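Side-chain contacts in DnaJ homolog subfamily C member 27-A (Xenopus laevis, PDB 6JMG), which binds GTP as a Rab-family small GTPase carrying a J domain and may take part in regulating the MEK/ERK pathway: residues T229-E232 / V233-Y237; A257-A260 / V261-R265. All blocks are in the same frame, centred on the assembly; numbering follows the deposited sequence.

Contact 1: residues T229-E232 / V233-Y237; sequences TRDE and VNKAY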
loop_
_atom_site.group_PDB
_atom_site.type_symbol
_atom_site.label_atom_id
_atom_site.label_comp_id
_atom_site.label_asym_id
_atom_site.label_seq_id
_atom_site.Cartn_x
_atom_site.Cartn_y
_atom_site.Cartn_z
ATOM N N THR A 229 -29.106 -9.725 -3.365
ATOM C CA THR A 229 -28.919 -8.401 -3.956
ATOM C C THR A 229 -27.851 -8.416 -5.044
ATOM O O THR A 229 -26.866 -9.156 -4.975
ATOM C CB THR A 229 -28.529 -7.353 -2.907
ATOM O OG1 THR A 229 -27.101 -7.324 -2.770
ATOM C CG2 THR A 229 -29.162 -7.648 -1.577
ATOM N N ARG A 230 -28.052 -7.564 -6.052
ATOM C CA ARG A 230 -26.943 -7.137 -6.903
ATOM C C ARG A 230 -25.746 -6.691 -6.072
ATOM O O ARG A 230 -24.595 -6.961 -6.434
ATOM C CB ARG A 230 -27.387 -6.008 -7.847
ATOM C CG ARG A 230 -26.280 -5.002 -8.199
ATOM C CD ARG A 230 -26.413 -4.420 -9.617
ATOM N NE ARG A 230 -27.721 -3.806 -9.843
ATOM C CZ ARG A 230 -28.001 -2.524 -9.612
ATOM N NH1 ARG A 230 -27.058 -1.704 -9.153
ATOM N NH2 ARG A 230 -29.225 -2.059 -9.842
ATOM N N ASP A 231 -25.985 -6.014 -4.950
ATOM C CA ASP A 231 -24.846 -5.530 -4.180
ATOM C C ASP A 231 -24.112 -6.682 -3.507
ATOM O O ASP A 231 -22.893 -6.605 -3.300
ATOM C CB ASP A 231 -25.291 -4.496 -3.148
ATOM C CG ASP A 231 -24.128 -3.676 -2.607
ATOM O OD1 ASP A 231 -23.156 -3.431 -3.361
ATOM O OD2 ASP A 231 -24.173 -3.296 -1.418
ATOM N N GLU A 232 -24.818 -7.770 -3.194
ATOM C CA GLU A 232 -24.136 -8.914 -2.603
ATOM C C GLU A 232 -23.342 -9.697 -3.635
ATOM O O GLU A 232 -22.223 -10.132 -3.343
ATOM C CB GLU A 232 -25.131 -9.830 -1.899
ATOM C CG GLU A 232 -25.720 -9.194 -0.681
ATOM C CD GLU A 232 -27.038 -9.798 -0.305
ATOM O OE1 GLU A 232 -27.538 -10.659 -1.060
ATOM O OE2 GLU A 232 -27.588 -9.380 0.731
ATOM N N VAL A 233 -23.872 -9.871 -4.850
ATOM C CA VAL A 233 -23.071 -10.603 -5.821
ATOM C C VAL A 233 -21.897 -9.741 -6.261
ATOM O O VAL A 233 -20.797 -10.256 -6.508
ATOM C CB VAL A 233 -23.908 -11.082 -7.023
ATOM C CG1 VAL A 233 -25.241 -11.666 -6.585
ATOM C CG2 VAL A 233 -24.112 -10.001 -7.929
ATOM N N ASN A 234 -22.071 -8.420 -6.273
ATOM C CA ASN A 234 -20.927 -7.543 -6.508
ATOM C C ASN A 234 -19.855 -7.758 -5.464
ATOM O O ASN A 234 -18.674 -7.859 -5.794
ATOM C CB ASN A 234 -21.352 -6.083 -6.529
ATOM C CG ASN A 234 -21.868 -5.668 -7.875
ATOM O OD1 ASN A 234 -21.659 -6.369 -8.880
ATOM N ND2 ASN A 234 -22.569 -4.548 -7.911
ATOM N N LYS A 235 -20.245 -7.839 -4.189
ATOM C CA LYS A 235 -19.215 -7.878 -3.161
ATOM C C LYS A 235 -18.618 -9.264 -3.010
ATOM O O LYS A 235 -17.423 -9.387 -2.721
ATOM C CB LYS A 235 -19.767 -7.388 -1.818
ATOM C CG LYS A 235 -20.298 -5.938 -1.803
ATOM C CD LYS A 235 -19.301 -4.816 -2.244
ATOM C CE LYS A 235 -17.797 -5.109 -2.079
ATOM N NZ LYS A 235 -16.940 -3.932 -2.430
ATOM N N ALA A 236 -19.390 -10.306 -3.303
ATOM C CA ALA A 236 -18.796 -11.629 -3.442
ATOM C C ALA A 236 -17.799 -11.650 -4.593
ATOM O O ALA A 236 -16.685 -12.174 -4.454
ATOM C CB ALA A 236 -19.894 -12.678 -3.647
ATOM N N TYR A 237 -18.167 -11.044 -5.726
ATOM C CA TYR A 237 -17.300 -11.100 -6.890
ATOM C C TYR A 237 -15.967 -10.419 -6.621
ATOM O O TYR A 237 -14.915 -10.941 -7.015
ATOM C CB TYR A 237 -17.972 -10.476 -8.128
ATOM C CG TYR A 237 -16.939 -10.104 -9.183
ATOM C CD1 TYR A 237 -16.476 -11.052 -10.093
ATOM C CD2 TYR A 237 -16.380 -8.828 -9.228
ATOM C CE1 TYR A 237 -15.493 -10.737 -11.028
ATOM C CE2 TYR A 237 -15.398 -8.508 -10.157
ATOM C CZ TYR A 237 -14.963 -9.462 -11.056
ATOM O OH TYR A 237 -13.997 -9.137 -11.980
#
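Arg230 and Asn234, one turn apart, run side by side in the same direction: CG of Arg230 lies 3.7 Å from ND2 of Asn234, and the guanidinium and amide planes stand 60° apart. Their contact is therefore one of aliphatic stem against amide, not of stacked planes. Asp231 and Lys235 repeat the pattern one residue on. Asp231 OD1 meets the lysine at CG, 4.1 Å away, while the charged ends, OD1 and Lys235 NZ, remain 6.3 Å apart. Beneath these pairs the first helical turns are set by Val233 N bonding to Thr229 O at 3.1 Å and Ala236 N to Glu232 O at 2.8 Å. Positioning starts at Thr229, the N-cap, which forms a capping box with Glu232: Glu232 N donates to Thr229 OG1, at a length too short to trust, and Thr229 N returns a weak bond to Glu232 OE1. With CG beside its backbone N (chi1 -68°) and the chain extended beyond, the glutamate carboxylate lies near Thr229 N. Further out, Val233 packs on Leu269, and Asn234 OD1 probably accepts from Arg265 NE. A carboxylate at the amino end of helix 230-244 would be expected to interact favourably with the helix dipole.

Contact 2: residues A257-A260 / V261-R265; sequences AFKA and VVNAR
Phe258 presents one ring face to Val262, whose CG2 lies 3.8 Å from the ring centroid and 17° off the normal, a CH-pi contact between residues one turn apart. The methyl is displaced toward the rim, and its closest ring atom is CZ, at 3.7 Å. Two torsions bring this about: the phenylalanine CG stands opposite its backbone N (chi1 180°), carrying the ring along toward the next turn, while the valine CG2 sits beside its own backbone N and faces back. The same methyl also rests 3.3 Å from Phe258 O, the acceptor for Val262 N, so side chain and backbone join the same two residues. That backbone bond is 2.8 Å long and nearly straight, at 173° on the hydrogen. An alanine in place of Phe258 would probably leave Val262 CG2 without its aromatic face and open a gap beside Tyr237 and His245, both of which the ring meets.

On another flank, Lys259 and Asn263 lie alongside each other, with Lys259 CG 4.0 Å from Asn263 ND2; here an aliphatic stem passes an amide. Val261 carries the contact inward: its CG2 lies 3.6 Å from Ala257 O, while its side chain reaches Leu240, Leu222 and Ile212. The small side chains of Ala260 and Ala264 both meet Met221 of helix 218-222, and Ala257 meets Ile209 of helix 203-213. Ala257, Val261 and Ala264 are thus buried against neighbouring helices, while Lys259 and Asn263 lie on an exposed face, the division of an amphipathic helix. Helix 254-278 packs against helix 230-244 as an antiparallel hairpin, the central element of J domains, and the loop joining them begins at His245, the histidine of the His-Pro-Asp motif characteristic of the family.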
loop_
_atom_site.group_PDB
_atom_site.type_symbol
_atom_site.label_atom_id
_atom_site.label_comp_id
_atom_site.label_asym_id
_atom_site.label_seq_id
_atom_site.Cartn_x
_atom_site.Cartn_y
_atom_site.Cartn_z
ATOM N N ALA A 257 -10.259 -19.864 -13.564
ATOM C CA ALA A 257 -11.074 -19.584 -12.394
ATOM C C ALA A 257 -11.567 -18.147 -12.405
ATOM O O ALA A 257 -12.745 -17.882 -12.127
ATOM C CB ALA A 257 -10.267 -19.857 -11.133
ATOM N N PHE A 258 -10.681 -17.201 -12.736
ATOM C CA PHE A 258 -11.109 -15.815 -12.843
ATOM C C PHE A 258 -12.192 -15.649 -13.906
ATOM O O PHE A 258 -13.257 -15.088 -13.638
ATOM C CB PHE A 258 -9.930 -14.926 -13.164
ATOM C CG PHE A 258 -10.306 -13.490 -13.293
ATOM C CD1 PHE A 258 -10.787 -12.788 -12.191
ATOM C CD2 PHE A 258 -10.206 -12.844 -14.502
ATOM C CE1 PHE A 258 -11.124 -11.477 -12.294
ATOM C CE2 PHE A 258 -10.564 -11.510 -14.614
ATOM C CZ PHE A 258 -11.019 -10.831 -13.512
ATOM N N LYS A 259 -11.955 -16.183 -15.106
ATOM C CA LYS A 259 -12.964 -16.131 -16.157
ATOM C C LYS A 259 -14.288 -16.732 -15.685
ATOM O O LYS A 259 -15.369 -16.221 -16.019
ATOM C CB LYS A 259 -12.445 -16.860 -17.401
ATOM C CG LYS A 259 -13.419 -16.866 -18.577
ATOM C CD LYS A 259 -12.887 -17.664 -19.774
ATOM C CE LYS A 259 -11.366 -17.507 -19.938
ATOM N NZ LYS A 259 -10.889 -17.650 -21.359
ATOM N N ALA A 260 -14.229 -17.806 -14.893
ATOM C CA ALA A 260 -15.461 -18.444 -14.449
ATOM C C ALA A 260 -16.205 -17.551 -13.474
ATOM O O ALA A 260 -17.436 -17.431 -13.532
ATOM C CB ALA A 260 -15.155 -19.799 -13.815
ATOM N N VAL A 261 -15.459 -16.908 -12.581
ATOM C CA VAL A 261 -16.050 -15.979 -11.629
ATOM C C VAL A 261 -16.674 -14.789 -12.364
ATOM O O VAL A 261 -17.803 -14.365 -12.065
ATOM C CB VAL A 261 -14.975 -15.564 -10.606
ATOM C CG1 VAL A 261 -15.271 -14.214 -10.007
ATOM C CG2 VAL A 261 -14.883 -16.623 -9.527
ATOM N N VAL A 262 -15.952 -14.233 -13.335
ATOM C CA VAL A 262 -16.506 -13.153 -14.142
ATOM C C VAL A 262 -17.826 -13.577 -14.773
ATOM O O VAL A 262 -18.839 -12.883 -14.661
ATOM C CB VAL A 262 -15.487 -12.727 -15.207
ATOM C CG1 VAL A 262 -16.159 -11.851 -16.259
ATOM C CG2 VAL A 262 -14.316 -12.056 -14.517
ATOM N N ASN A 263 -17.852 -14.759 -15.379
ATOM C CA ASN A 263 -19.045 -15.168 -16.105
ATOM C C ASN A 263 -20.189 -15.489 -15.170
ATOM O O ASN A 263 -21.350 -15.281 -15.535
ATOM C CB ASN A 263 -18.751 -16.365 -16.995
ATOM C CG ASN A 263 -17.982 -15.979 -18.213
ATOM O OD1 ASN A 263 -17.932 -14.795 -18.579
ATOM N ND2 ASN A 263 -17.363 -16.961 -18.859
ATOM N N ALA A 264 -19.882 -16.025 -13.990
ATOM C CA ALA A 264 -20.918 -16.291 -13.006
ATOM C C ALA A 264 -21.581 -14.999 -12.574
ATOM O O ALA A 264 -22.811 -14.905 -12.521
ATOM C CB ALA A 264 -20.325 -17.021 -11.793
ATOM N N ARG A 265 -20.775 -13.993 -12.236
ATOM C CA ARG A 265 -21.331 -12.708 -11.833
ATOM C C ARG A 265 -22.333 -12.198 -12.853
ATOM O O ARG A 265 -23.424 -11.744 -12.493
ATOM C CB ARG A 265 -20.224 -11.678 -11.637
ATOM C CG ARG A 265 -20.729 -10.264 -11.601
ATOM C CD ARG A 265 -19.669 -9.284 -11.081
ATOM N NE ARG A 265 -20.156 -7.902 -11.110
ATOM C CZ ARG A 265 -20.342 -7.179 -12.219
ATOM N NH1 ARG A 265 -20.087 -7.688 -13.430
ATOM N NH2 ARG A 265 -20.791 -5.938 -12.109
#

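Contacts 1 and 2 lie on consecutive helices of the J domain, 230-244 and 254-278, with centres 13 Å apart. Three residues of contact 2 pack on Tyr237 of contact 1: Val261 CG1 approaches Tyr237 CD1 to 3.4 Å, Arg265 CD reaches its CG, and Phe258 CE1 lies 3.7 Å from its OH. The probable hydrogen bond between Arg265 NE and Asn234 OD1, 3.1 Å long, is the polar link between the two contacts. Tyr237 thus spans Phe258, Val261 and Arg265, about two turns of helix 254-278, and Arg265 is shared with Asn234. Neither contact belongs to the GTP and magnesium site, which lies in the separate Ras-family part of the chain.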